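Local structure of HTH-type transcriptional activator AmpR (Citrobacter freundii, 3KOS) at residues Ser139-Leu143 with Ile154-Phe160; Gln11-Lys15 with Pro39-Leu43; Ile95-Ile101 with Gln171-Thr175; Leu86-Ala92 with Leu164-Val170. The protein regulates expression of the AmpC beta-lactamase gene as a DNA-binding transcription factor of the LysR family, this chain being its effector-binding domain. All coordinates share one frame; numbering follows the deposited sequence.

Contact 1: residues Ser139-Leu143 with Ile154-Phe160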
loop_
_atom_site.group_PDB
_atom_site.type_symbol
_atom_site.label_atom_id
_atom_site.label_comp_id
_atom_site.label_asym_id
_atom_site.label_seq_id
_atom_site.Cartn_x
_atom_site.Cartn_y
_atom_site.Cartn_z
ATOM N N SER A 139 1.258 5.900 -1.375
ATOM C CA SER A 139 0.327 6.886 -0.823
ATOM C C SER A 139 -0.871 6.219 -0.183
ATOM O O SER A 139 -1.522 6.812 0.683
ATOM C CB SER A 139 -0.175 7.838 -1.922
ATOM O OG SER A 139 0.825 8.786 -2.244
ATOM N N VAL A 140 -1.209 5.014 -0.644
ATOM C CA VAL A 140 -2.352 4.313 -0.068
ATOM C C VAL A 140 -2.065 4.085 1.416
ATOM O O VAL A 140 -2.886 4.387 2.282
ATOM C CB VAL A 140 -2.603 2.959 -0.753
ATOM C CG1 VAL A 140 -3.706 2.207 -0.041
ATOM C CG2 VAL A 140 -2.985 3.178 -2.224
ATOM N N THR A 141 -0.879 3.557 1.690
ATOM C CA THR A 141 -0.450 3.318 3.074
ATOM C C THR A 141 -0.334 4.638 3.836
ATOM O O THR A 141 -0.757 4.747 4.993
ATOM C CB THR A 141 0.905 2.588 3.086
ATOM O OG1 THR A 141 0.773 1.358 2.359
ATOM C CG2 THR A 141 1.362 2.292 4.526
HETATM N N MSE A 142 0.228 5.652 3.190
HETATM C CA MSE A 142 0.357 6.959 3.837
HETATM C C MSE A 142 -1.004 7.495 4.306
HETATM O O MSE A 142 -1.115 8.051 5.404
HETATM C CB MSE A 142 0.990 7.973 2.877
HETATM C CG MSE A 142 1.144 9.330 3.494
HETATM SE SE MSE A 142 1.617 10.684 2.136
HETATM C CE MSE A 142 3.233 9.866 1.387
ATOM N N LEU A 143 -2.029 7.352 3.468
ATOM C CA LEU A 143 -3.353 7.903 3.798
ATOM C C LEU A 143 -4.074 7.091 4.866
ATOM O O LEU A 143 -4.941 7.613 5.570
ATOM C CB LEU A 143 -4.235 8.062 2.550
ATOM C CG LEU A 143 -4.174 9.450 1.897
ATOM C CD1 LEU A 143 -4.815 10.507 2.786
ATOM C CD2 LEU A 143 -2.733 9.847 1.545
ATOM N N ILE A 154 0.953 14.380 2.453
ATOM C CA ILE A 154 0.851 15.137 1.216
ATOM C C ILE A 154 0.858 14.130 0.077
ATOM O O ILE A 154 1.764 13.294 -0.025
ATOM C CB ILE A 154 1.960 16.221 1.093
ATOM C CG1 ILE A 154 1.730 17.086 -0.159
ATOM C CG2 ILE A 154 3.352 15.587 1.116
ATOM C CD1 ILE A 154 2.618 18.333 -0.216
ATOM N N ALA A 155 -0.168 14.191 -0.765
ATOM C CA ALA A 155 -0.388 13.150 -1.758
ATOM C C ALA A 155 -1.295 13.638 -2.881
ATOM O O ALA A 155 -1.907 14.703 -2.767
ATOM C CB ALA A 155 -0.985 11.901 -1.087
ATOM N N PRO A 156 -1.379 12.868 -3.978
ATOM C CA PRO A 156 -2.242 13.284 -5.092
ATOM C C PRO A 156 -3.717 13.266 -4.702
ATOM O O PRO A 156 -4.306 12.203 -4.507
ATOM C CB PRO A 156 -1.966 12.229 -6.162
ATOM C CG PRO A 156 -0.567 11.776 -5.883
ATOM C CD PRO A 156 -0.504 11.742 -4.356
ATOM N N VAL A 157 -4.314 14.444 -4.608
ATOM C CA VAL A 157 -5.642 14.556 -4.022
ATOM C C VAL A 157 -6.700 13.787 -4.817
ATOM O O VAL A 157 -7.614 13.207 -4.228
ATOM C CB VAL A 157 -6.077 16.034 -3.860
ATOM C CG1 VAL A 157 -5.039 16.808 -3.063
ATOM C CG2 VAL A 157 -6.271 16.686 -5.200
ATOM N N ARG A 158 -6.583 13.794 -6.139
ATOM C CA ARG A 158 -7.583 13.146 -6.988
ATOM C C ARG A 158 -7.575 11.616 -6.860
ATOM O O ARG A 158 -8.491 10.944 -7.352
ATOM C CB ARG A 158 -7.422 13.558 -8.457
HETATM N N MSE A 159 -6.541 11.063 -6.230
HETATM C CA MSE A 159 -6.495 9.615 -6.016
HETATM C C MSE A 159 -7.195 9.219 -4.721
HETATM O O MSE A 159 -7.311 8.024 -4.413
HETATM C CB MSE A 159 -5.049 9.105 -6.021
HETATM C CG MSE A 159 -4.345 9.279 -7.355
HETATM SE SE MSE A 159 -5.195 8.146 -8.737
HETATM C CE MSE A 159 -5.488 9.514 -10.124
ATOM N N PHE A 160 -7.671 10.214 -3.964
ATOM C CA PHE A 160 -8.277 9.946 -2.662
ATOM C C PHE A 160 -9.665 10.557 -2.509
ATOM O O PHE A 160 -10.124 10.831 -1.411
ATOM C CB PHE A 160 -7.310 10.324 -1.527
ATOM C CG PHE A 160 -6.070 9.478 -1.535
ATOM C CD1 PHE A 160 -6.119 8.169 -1.073
ATOM C CD2 PHE A 160 -4.887 9.952 -2.083
ATOM C CE1 PHE A 160 -4.996 7.349 -1.125
ATOM C CE2 PHE A 160 -3.751 9.138 -2.129
ATOM C CZ PHE A 160 -3.807 7.843 -1.652
#
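In the LysR effector-binding fold, the first turn of helix 139-147 packs on the end of strand 153-156 and the 3-10 turn that follows, with S139, M142 and L143 facing A155 and F160. The F160 ring fills the angle between helix and strand. L143 CG stands almost squarely over the centre of one face, 3.7 Å from the ring centroid and 8° off its normal, a clear CH-pi contact. S139 meets the far end of the same ring with its carbonyl, S139 O lying 3.4 Å from F160 CZ, and with its CB. F160 has CG anti to its own carbonyl carbon (chi1 -64°), a setting that sends the ring inward while its backbone takes the N-cap position of helix 161-165. A155 offers only a methyl, small enough to let the helix come close: its CB lies 3.8 Å from L143 CD2 and equally 3.8 Å from S139 OG. Selenomethionine M142 runs out extended, CG anti to the backbone N (chi1 180°), carrying SE to 3.4 Å from I154 O. No hydrogen bond crosses the contact, which is held by apolar carbon and the aromatic face. S139 O accepts from L143 N in the helix, and S139 OG hydrogen-bonds a sulfonate oxygen of a bound MES, probably a crystallisation component. Thus a hydrophobic core presents one small hydroxyl to an anion, consistent with a polar pocket here.

Contact 2: residues Gln11-Lys15 with Pro39-Leu43. With MES (2-(N-morpholino)-ethanesulfonic acid), chain C.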
loop_
_atom_site.group_PDB
_atom_site.type_symbol
_atom_site.label_atom_id
_atom_site.label_comp_id
_atom_site.label_asym_id
_atom_site.label_seq_id
_atom_site.Cartn_x
_atom_site.Cartn_y
_atom_site.Cartn_z
ATOM N N GLN A 11 -9.812 -15.243 -26.154
ATOM C CA GLN A 11 -9.384 -14.169 -25.252
ATOM C C GLN A 11 -7.914 -13.834 -25.456
ATOM O O GLN A 11 -7.074 -14.724 -25.552
ATOM C CB GLN A 11 -9.616 -14.555 -23.789
ATOM C CG GLN A 11 -11.060 -14.892 -23.447
ATOM C CD GLN A 11 -11.978 -13.695 -23.571
ATOM O OE1 GLN A 11 -12.709 -13.557 -24.556
ATOM N NE2 GLN A 11 -11.943 -12.815 -22.576
ATOM N N GLU A 12 -7.606 -12.545 -25.506
ATOM C CA GLU A 12 -6.238 -12.102 -25.705
ATOM C C GLU A 12 -5.716 -11.644 -24.356
ATOM O O GLU A 12 -6.377 -10.872 -23.670
ATOM C CB GLU A 12 -6.194 -10.956 -26.715
ATOM C CG GLU A 12 -6.835 -11.329 -28.057
ATOM C CD GLU A 12 -6.820 -10.192 -29.062
ATOM O OE1 GLU A 12 -6.419 -9.069 -28.697
ATOM O OE2 GLU A 12 -7.210 -10.422 -30.233
ATOM N N LYS A 13 -4.543 -12.127 -23.979
ATOM C CA LYS A 13 -3.997 -11.815 -22.664
ATOM C C LYS A 13 -3.389 -10.421 -22.630
ATOM O O LYS A 13 -2.757 -9.988 -23.591
ATOM C CB LYS A 13 -2.959 -12.857 -22.266
ATOM C CG LYS A 13 -2.461 -12.703 -20.842
ATOM C CD LYS A 13 -1.665 -13.918 -20.419
ATOM C CE LYS A 13 -1.072 -13.732 -19.030
ATOM N NZ LYS A 13 -0.248 -14.907 -18.647
ATOM N N LEU A 14 -3.595 -9.716 -21.516
ATOM C CA LEU A 14 -2.966 -8.420 -21.299
ATOM C C LEU A 14 -2.533 -8.341 -19.837
ATOM O O LEU A 14 -3.353 -8.508 -18.939
ATOM C CB LEU A 14 -3.940 -7.289 -21.623
ATOM C CG LEU A 14 -3.506 -5.849 -21.327
ATOM C CD1 LEU A 14 -2.248 -5.498 -22.087
ATOM C CD2 LEU A 14 -4.619 -4.882 -21.695
ATOM N N LYS A 15 -1.248 -8.094 -19.611
ATOM C CA LYS A 15 -0.708 -8.093 -18.254
ATOM C C LYS A 15 -0.237 -6.693 -17.891
ATOM O O LYS A 15 0.625 -6.116 -18.562
ATOM C CB LYS A 15 0.435 -9.106 -18.123
ATOM C CG LYS A 15 0.668 -9.532 -16.688
ATOM C CD LYS A 15 1.864 -10.476 -16.498
ATOM C CE LYS A 15 2.033 -10.777 -15.003
ATOM N NZ LYS A 15 3.287 -11.524 -14.674
ATOM N N PRO A 39 -14.660 -7.045 -24.075
ATOM C CA PRO A 39 -14.852 -8.302 -23.347
ATOM C C PRO A 39 -13.888 -9.400 -23.791
ATOM O O PRO A 39 -13.746 -10.392 -23.087
ATOM C CB PRO A 39 -16.290 -8.692 -23.707
ATOM C CG PRO A 39 -16.556 -7.985 -24.995
ATOM C CD PRO A 39 -15.844 -6.688 -24.876
ATOM N N HIS A 40 -13.245 -9.225 -24.938
ATOM C CA HIS A 40 -12.368 -10.250 -25.499
ATOM C C HIS A 40 -10.963 -10.210 -24.917
ATOM O O HIS A 40 -10.118 -11.025 -25.285
ATOM C CB HIS A 40 -12.284 -10.090 -27.021
ATOM C CG HIS A 40 -11.795 -8.742 -27.458
ATOM N ND1 HIS A 40 -12.588 -7.615 -27.421
ATOM C CD2 HIS A 40 -10.589 -8.341 -27.929
ATOM C CE1 HIS A 40 -11.894 -6.579 -27.863
ATOM N NE2 HIS A 40 -10.679 -6.993 -28.177
ATOM N N ILE A 41 -10.701 -9.259 -24.021
ATOM C CA ILE A 41 -9.370 -9.137 -23.443
ATOM C C ILE A 41 -9.333 -9.734 -22.030
ATOM O O ILE A 41 -10.188 -9.436 -21.202
ATOM C CB ILE A 41 -8.891 -7.668 -23.433
ATOM C CG1 ILE A 41 -8.701 -7.183 -24.873
ATOM C CG2 ILE A 41 -7.588 -7.528 -22.644
ATOM C CD1 ILE A 41 -8.422 -5.712 -25.010
ATOM N N ASP A 42 -8.354 -10.603 -21.800
ATOM C CA ASP A 42 -8.145 -11.257 -20.508
ATOM C C ASP A 42 -7.118 -10.420 -19.750
ATOM O O ASP A 42 -5.906 -10.536 -19.956
ATOM C CB ASP A 42 -7.654 -12.685 -20.737
ATOM C CG ASP A 42 -7.281 -13.407 -19.452
ATOM O OD1 ASP A 42 -7.683 -12.957 -18.358
ATOM O OD2 ASP A 42 -6.567 -14.432 -19.546
ATOM N N LEU A 43 -7.623 -9.549 -18.891
ATOM C CA LEU A 43 -6.785 -8.564 -18.223
ATOM C C LEU A 43 -6.255 -9.113 -16.901
ATOM O O LEU A 43 -7.030 -9.461 -16.015
ATOM C CB LEU A 43 -7.596 -7.289 -17.981
ATOM C CG LEU A 43 -6.898 -6.138 -17.264
ATOM C CD1 LEU A 43 -5.645 -5.752 -18.018
ATOM C CD2 LEU A 43 -7.849 -4.951 -17.150
HETATM O O1 MES C . -7.542 -13.405 -13.861
HETATM C C2 MES C . -7.603 -14.592 -14.608
HETATM C C3 MES C . -8.925 -14.702 -15.378
HETATM N N4 MES C . -9.110 -13.541 -16.274
HETATM C C5 MES C . -8.881 -12.222 -15.618
HETATM C C6 MES C . -7.773 -12.203 -14.547
HETATM C C7 MES C . -10.380 -13.540 -17.084
HETATM C C8 MES C . -10.401 -14.586 -18.153
HETATM S S MES C . -11.293 -14.662 -19.280
HETATM O O1S MES C . -11.126 -16.143 -19.926
HETATM O O2S MES C . -10.741 -13.485 -20.221
HETATM O O3S MES C . -12.768 -14.340 -18.734
#
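Q11 and D42, whose CB atoms touch across two parallel strands, clasp MES, probably from the crystallisation liquor. The strands, 12-19 and 41-48, are the two strands of a beta-alpha-beta crossover through helix 20-37. Q11 bends at chi2 (-66°), bringing its amide round to use NE2 twice: one bond goes to MES O2S at 2.7 Å, the other to P39 O at 3.1 Å, nearly straight at 168° and in the plane of both groups. D42 OD1 accepts from MES N4 at 2.6 Å, while D42 OD2 bonds H44 NE2, so both carboxylate oxygens are engaged. The backbone ladder follows the usual parallel pattern, with E12 N donating to H40 O, D42 N to E12 O at 2.7 Å, and L14 N to D42 O. K13 and D42 share one face of the sheet; on the other, with E12 at its margin, apolar L14 suits helix 194-209 and L43 helix 20-37. H40 turns its NE2 to E198 on helix 194-209. MES also bonds V133 N of the second subunit. On the apolar face, L14 CB sits 3.8 Å from I41 CG2, and L14 CD2 is 3.9 Å from L43 CD1.

Contact 3: residues Ile95-Ile101 with Gln171-Thr175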
loop_
_atom_site.group_PDB
_atom_site.type_symbol
_atom_site.label_atom_id
_atom_site.label_comp_id
_atom_site.label_asym_id
_atom_site.label_seq_id
_atom_site.Cartn_x
_atom_site.Cartn_y
_atom_site.Cartn_z
ATOM N N ILE A 95 -5.832 23.212 12.427
ATOM C CA ILE A 95 -5.064 23.784 11.328
ATOM C C ILE A 95 -5.861 24.889 10.650
ATOM O O ILE A 95 -6.870 24.634 9.991
ATOM C CB ILE A 95 -4.657 22.693 10.310
ATOM C CG1 ILE A 95 -3.690 21.712 10.973
ATOM C CG2 ILE A 95 -4.047 23.310 9.059
ATOM C CD1 ILE A 95 -3.423 20.449 10.163
ATOM N N GLN A 96 -5.407 26.124 10.835
ATOM C CA GLN A 96 -6.061 27.279 10.230
ATOM C C GLN A 96 -5.170 27.912 9.168
ATOM O O GLN A 96 -5.661 28.451 8.173
ATOM C CB GLN A 96 -6.443 28.306 11.305
ATOM C CG GLN A 96 -7.647 27.898 12.153
ATOM C CD GLN A 96 -7.292 26.958 13.302
ATOM O OE1 GLN A 96 -6.296 27.158 14.004
ATOM N NE2 GLN A 96 -8.123 25.938 13.512
ATOM N N THR A 97 -3.861 27.829 9.374
ATOM C CA THR A 97 -2.890 28.341 8.416
ATOM C C THR A 97 -1.831 27.276 8.132
ATOM O O THR A 97 -1.672 26.337 8.899
ATOM C CB THR A 97 -2.188 29.614 8.947
ATOM O OG1 THR A 97 -1.324 29.265 10.034
ATOM C CG2 THR A 97 -3.209 30.625 9.434
ATOM N N PRO A 98 -1.108 27.411 7.013
ATOM C CA PRO A 98 -0.096 26.406 6.672
ATOM C C PRO A 98 0.907 26.122 7.791
ATOM O O PRO A 98 1.303 24.970 7.965
ATOM C CB PRO A 98 0.597 27.020 5.457
ATOM C CG PRO A 98 -0.500 27.794 4.790
ATOM C CD PRO A 98 -1.323 28.369 5.915
ATOM N N ALA A 99 1.316 27.141 8.542
ATOM C CA ALA A 99 2.276 26.920 9.619
ATOM C C ALA A 99 1.744 25.941 10.672
ATOM O O ALA A 99 2.516 25.236 11.328
ATOM C CB ALA A 99 2.674 28.247 10.266
ATOM N N ASP A 100 0.425 25.899 10.826
ATOM C CA ASP A 100 -0.206 25.017 11.805
ATOM C C ASP A 100 0.040 23.537 11.503
ATOM O O ASP A 100 -0.060 22.693 12.389
ATOM C CB ASP A 100 -1.716 25.277 11.871
ATOM C CG ASP A 100 -2.056 26.603 12.541
ATOM O OD1 ASP A 100 -1.228 27.113 13.322
ATOM O OD2 ASP A 100 -3.154 27.129 12.282
ATOM N N ILE A 101 0.342 23.224 10.247
ATOM C CA ILE A 101 0.641 21.849 9.866
ATOM C C ILE A 101 1.777 21.313 10.735
ATOM O O ILE A 101 1.801 20.129 11.097
ATOM C CB ILE A 101 0.998 21.745 8.370
ATOM C CG1 ILE A 101 -0.261 21.956 7.523
ATOM C CG2 ILE A 101 1.633 20.390 8.055
ATOM C CD1 ILE A 101 -0.004 22.130 6.023
ATOM N N GLN A 171 -8.909 18.115 3.030
ATOM C CA GLN A 171 -7.870 18.884 2.352
ATOM C C GLN A 171 -7.956 20.311 2.876
ATOM O O GLN A 171 -8.774 21.093 2.402
ATOM C CB GLN A 171 -8.092 18.865 0.834
ATOM C CG GLN A 171 -6.987 19.552 0.012
ATOM C CD GLN A 171 -7.343 19.724 -1.464
ATOM O OE1 GLN A 171 -8.207 19.025 -2.002
ATOM N NE2 GLN A 171 -6.686 20.670 -2.120
ATOM N N PRO A 172 -7.123 20.653 3.865
ATOM C CA PRO A 172 -7.320 21.962 4.503
ATOM C C PRO A 172 -6.997 23.154 3.604
ATOM O O PRO A 172 -7.534 24.239 3.837
ATOM C CB PRO A 172 -6.367 21.920 5.698
ATOM C CG PRO A 172 -5.348 20.858 5.344
ATOM C CD PRO A 172 -6.114 19.839 4.563
ATOM N N PHE A 173 -6.140 22.969 2.605
ATOM C CA PHE A 173 -5.716 24.088 1.762
ATOM C C PHE A 173 -5.893 23.829 0.273
ATOM O O PHE A 173 -5.767 22.703 -0.187
ATOM C CB PHE A 173 -4.269 24.463 2.069
ATOM C CG PHE A 173 -4.050 24.822 3.499
ATOM C CD1 PHE A 173 -4.570 26.007 4.008
ATOM C CD2 PHE A 173 -3.366 23.967 4.350
ATOM C CE1 PHE A 173 -4.397 26.338 5.337
ATOM C CE2 PHE A 173 -3.189 24.296 5.670
ATOM C CZ PHE A 173 -3.707 25.483 6.169
ATOM N N LEU A 174 -6.177 24.891 -0.472
ATOM C CA LEU A 174 -6.453 24.784 -1.896
ATOM C C LEU A 174 -5.194 24.554 -2.723
ATOM O O LEU A 174 -5.254 23.938 -3.786
ATOM C CB LEU A 174 -7.154 26.048 -2.389
ATOM C CG LEU A 174 -8.574 26.241 -1.867
ATOM C CD1 LEU A 174 -9.181 27.531 -2.420
ATOM C CD2 LEU A 174 -9.429 25.037 -2.237
ATOM N N THR A 175 -4.065 25.067 -2.246
ATOM C CA THR A 175 -2.834 25.054 -3.032
ATOM C C THR A 175 -2.304 23.650 -3.274
ATOM O O THR A 175 -2.180 22.852 -2.349
ATOM C CB THR A 175 -1.719 25.907 -2.385
ATOM O OG1 THR A 175 -2.152 27.268 -2.295
ATOM C CG2 THR A 175 -0.446 25.844 -3.223
#
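The F173 ring slots between two prolines, one from each side of the contact. P98 CG lies over one face, 4.3 Å from the ring centroid and 16° off the normal, a CH-pi contact displaced toward the rim. The opposite face carries P172 CB, from the residue just before F173 itself. Proline suits both places because its rigid ring offers C-H groups to an aromatic face and carries no N-H that would need an acceptor. With CG anti to its own carbonyl carbon (chi1 -58°), F173 projects its far end into the 95-101 turn, where CZ comes within 3.3 Å of P98 N, against the T97-P98 peptide bond. T97 N lies at the ring edge, in its plane. Two branched isoleucines close in at a slant: I95 CG2 is 3.6 Å from F173 CE2, and the I101 side chain runs past that of F173 in the opposite direction, its CD1 3.9 Å from the same atom.

The turn that receives the ring is held by D100, whose OD2 takes Q96 N at 2.9 Å on its anti lone pair and T97 N at 3.1 Å from above the carboxylate plane. On the other side, Q171 NE2 reaches F173 O at 3.0 Å, bracing the loop that bears the phenylalanine. The contact joins two loops: I101 packs on W115, W118 and M119 of helix 114-121 and on P85 of strand 73-86, and T175 O is bonded by S84 OG of that strand and W118 NE1 of that helix.

Contact 4: residues Leu86-Ala92 with Leu164-Val170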
loop_
_atom_site.group_PDB
_atom_site.type_symbol
_atom_site.label_atom_id
_atom_site.label_comp_id
_atom_site.label_asym_id
_atom_site.label_seq_id
_atom_site.Cartn_x
_atom_site.Cartn_y
_atom_site.Cartn_z
ATOM N N LEU A 86 -3.183 16.571 3.342
ATOM C CA LEU A 86 -4.402 15.822 3.621
ATOM C C LEU A 86 -4.296 15.284 5.029
ATOM O O LEU A 86 -3.265 14.734 5.394
ATOM C CB LEU A 86 -4.529 14.642 2.653
ATOM C CG LEU A 86 -4.728 14.993 1.180
ATOM C CD1 LEU A 86 -4.495 13.759 0.319
ATOM C CD2 LEU A 86 -6.127 15.564 0.944
ATOM N N CYS A 87 -5.357 15.426 5.825
ATOM C CA CYS A 87 -5.288 14.987 7.208
ATOM C C CYS A 87 -6.671 14.621 7.746
ATOM O O CYS A 87 -7.688 14.849 7.085
ATOM C CB CYS A 87 -4.633 16.060 8.087
ATOM S SG CYS A 87 -5.617 17.578 8.162
ATOM N N SER A 88 -6.699 14.023 8.933
ATOM C CA SER A 88 -7.969 13.647 9.537
ATOM C C SER A 88 -8.739 14.904 9.904
ATOM O O SER A 88 -8.139 15.956 10.127
ATOM C CB SER A 88 -7.746 12.803 10.784
ATOM O OG SER A 88 -7.081 13.546 11.793
ATOM N N PRO A 89 -10.074 14.797 9.969
ATOM C CA PRO A 89 -10.882 15.939 10.404
ATOM C C PRO A 89 -10.428 16.446 11.769
ATOM O O PRO A 89 -10.470 17.652 12.026
ATOM C CB PRO A 89 -12.299 15.356 10.475
ATOM C CG PRO A 89 -12.287 14.221 9.494
ATOM C CD PRO A 89 -10.906 13.626 9.628
ATOM N N THR A 90 -9.982 15.542 12.634
ATOM C CA THR A 90 -9.518 15.930 13.963
ATOM C C THR A 90 -8.250 16.794 13.935
ATOM O O THR A 90 -8.141 17.775 14.677
ATOM C CB THR A 90 -9.324 14.698 14.892
ATOM O OG1 THR A 90 -10.605 14.148 15.222
ATOM C CG2 THR A 90 -8.621 15.096 16.174
ATOM N N LEU A 91 -7.287 16.445 13.086
ATOM C CA LEU A 91 -6.112 17.291 12.938
ATOM C C LEU A 91 -6.479 18.589 12.238
ATOM O O LEU A 91 -5.923 19.645 12.543
ATOM C CB LEU A 91 -4.998 16.581 12.160
ATOM C CG LEU A 91 -3.974 15.851 13.023
ATOM C CD1 LEU A 91 -4.630 14.702 13.775
ATOM C CD2 LEU A 91 -2.813 15.345 12.194
ATOM N N ALA A 92 -7.410 18.511 11.296
ATOM C CA ALA A 92 -7.784 19.694 10.536
ATOM C C ALA A 92 -8.370 20.765 11.455
ATOM O O ALA A 92 -8.242 21.959 11.187
ATOM C CB ALA A 92 -8.762 19.339 9.445
ATOM N N LEU A 164 -12.144 11.690 0.724
ATOM C CA LEU A 164 -12.657 13.046 0.899
ATOM C C LEU A 164 -14.187 13.015 0.963
ATOM O O LEU A 164 -14.786 13.644 1.825
ATOM C CB LEU A 164 -12.179 13.965 -0.233
ATOM C CG LEU A 164 -10.674 14.260 -0.184
ATOM C CD1 LEU A 164 -10.157 14.762 -1.523
ATOM C CD2 LEU A 164 -10.361 15.252 0.950
ATOM N N SER A 165 -14.807 12.270 0.054
ATOM C CA SER A 165 -16.261 12.233 -0.021
ATOM C C SER A 165 -16.896 11.561 1.195
ATOM O O SER A 165 -17.987 11.944 1.630
ATOM C CB SER A 165 -16.705 11.546 -1.306
ATOM O OG SER A 165 -16.336 12.337 -2.421
ATOM N N SER A 166 -16.222 10.553 1.736
ATOM C CA SER A 166 -16.732 9.856 2.917
ATOM C C SER A 166 -16.286 10.549 4.195
ATOM O O SER A 166 -16.562 10.076 5.303
ATOM C CB SER A 166 -16.285 8.391 2.909
ATOM O OG SER A 166 -14.871 8.299 2.999
ATOM N N GLU A 167 -15.580 11.665 4.031
ATOM C CA GLU A 167 -15.166 12.516 5.144
ATOM C C GLU A 167 -14.246 11.826 6.148
ATOM O O GLU A 167 -14.248 12.147 7.325
ATOM C CB GLU A 167 -16.387 13.153 5.826
ATOM C CG GLU A 167 -17.196 13.993 4.838
ATOM C CD GLU A 167 -18.289 14.830 5.483
ATOM O OE1 GLU A 167 -18.305 14.956 6.729
ATOM O OE2 GLU A 167 -19.125 15.370 4.723
ATOM N N ARG A 168 -13.435 10.896 5.660
ATOM C CA ARG A 168 -12.392 10.281 6.476
ATOM C C ARG A 168 -11.091 11.086 6.408
ATOM O O ARG A 168 -10.209 10.948 7.255
ATOM C CB ARG A 168 -12.149 8.850 6.010
ATOM C CG ARG A 168 -13.345 7.941 6.241
ATOM C CD ARG A 168 -13.147 6.606 5.545
ATOM N NE ARG A 168 -14.383 5.833 5.498
ATOM C CZ ARG A 168 -14.535 4.713 4.796
ATOM N NH1 ARG A 168 -13.525 4.246 4.075
ATOM N NH2 ARG A 168 -15.701 4.068 4.807
ATOM N N ILE A 169 -10.989 11.924 5.389
ATOM C CA ILE A 169 -9.845 12.808 5.250
ATOM C C ILE A 169 -10.294 14.168 4.724
ATOM O O ILE A 169 -11.313 14.270 4.025
ATOM C CB ILE A 169 -8.764 12.190 4.313
ATOM C CG1 ILE A 169 -7.359 12.565 4.787
ATOM C CG2 ILE A 169 -8.965 12.620 2.884
ATOM C CD1 ILE A 169 -6.844 11.702 5.916
ATOM N N VAL A 170 -9.512 15.191 5.046
ATOM C CA VAL A 170 -9.807 16.576 4.693
ATOM C C VAL A 170 -8.620 17.222 3.972
ATOM O O VAL A 170 -7.469 16.917 4.269
ATOM C CB VAL A 170 -10.098 17.396 5.977
ATOM C CG1 VAL A 170 -10.147 18.879 5.681
ATOM C CG2 VAL A 170 -11.397 16.930 6.616
#
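V170 N donates to C87 O at 2.8 Å, and C87 N returns a bond to V170 O at 3.0 Å. The two make a single antiparallel, hydrogen-bonded bridge between the residue just past the end of strand 73-86 and the loop after helix 161-165. C87 O is also packed against I169 CG1, 3.3 Å away. I169 CD1 leans on the S88 backbone as well, 3.8 Å from S88 N. S88, next after C87, is the N-cap of helix 89-92: its hydroxyl oxygen accepts from L91 N at 3.2 Å, a role serine fills with a short side chain. P89 needs no N-H in the first turn of that helix; its ring lies against E167 O, with CG at 3.6 Å. E167 itself, at positive phi (62°), ends helix 161-165 in a Schellman motif and so turns the chain toward the bridge. V170, with CG1 anti to its backbone N (chi1 169°), spreads its methyls over the small helix: CG1 is 4.0 Å from A92 CB, and CG2 faces P89. Beyond the bridge, L86 is backbone-bonded to A153 of strand 153-156, I169 packs on L143, A146 and Q147 of helix 139-147, and R168 meets R168 of the second subunit.

Contacts 1, 3 and 4 form one continuous cluster, whereas contact 2 stands apart. Contacts 1 and 4 have centres about 12 Å apart and meet through L143 CD1, which lies 3.8 Å from I169 CG1. Contacts 3 and 4, with the same separation of centres, meet where Q171 CB of contact 3 lies 3.8 Å from L86 CD2 of contact 4; their segments alternate along the chain, and contact 1 is nested inside both loops. Contact 2 has its centre about 29 Å from that of contact 1 and about 45 Å from that of contact 3, yet 1 and 2 reach the same mixed sheet. Each of these two also binds MES, as separate molecules.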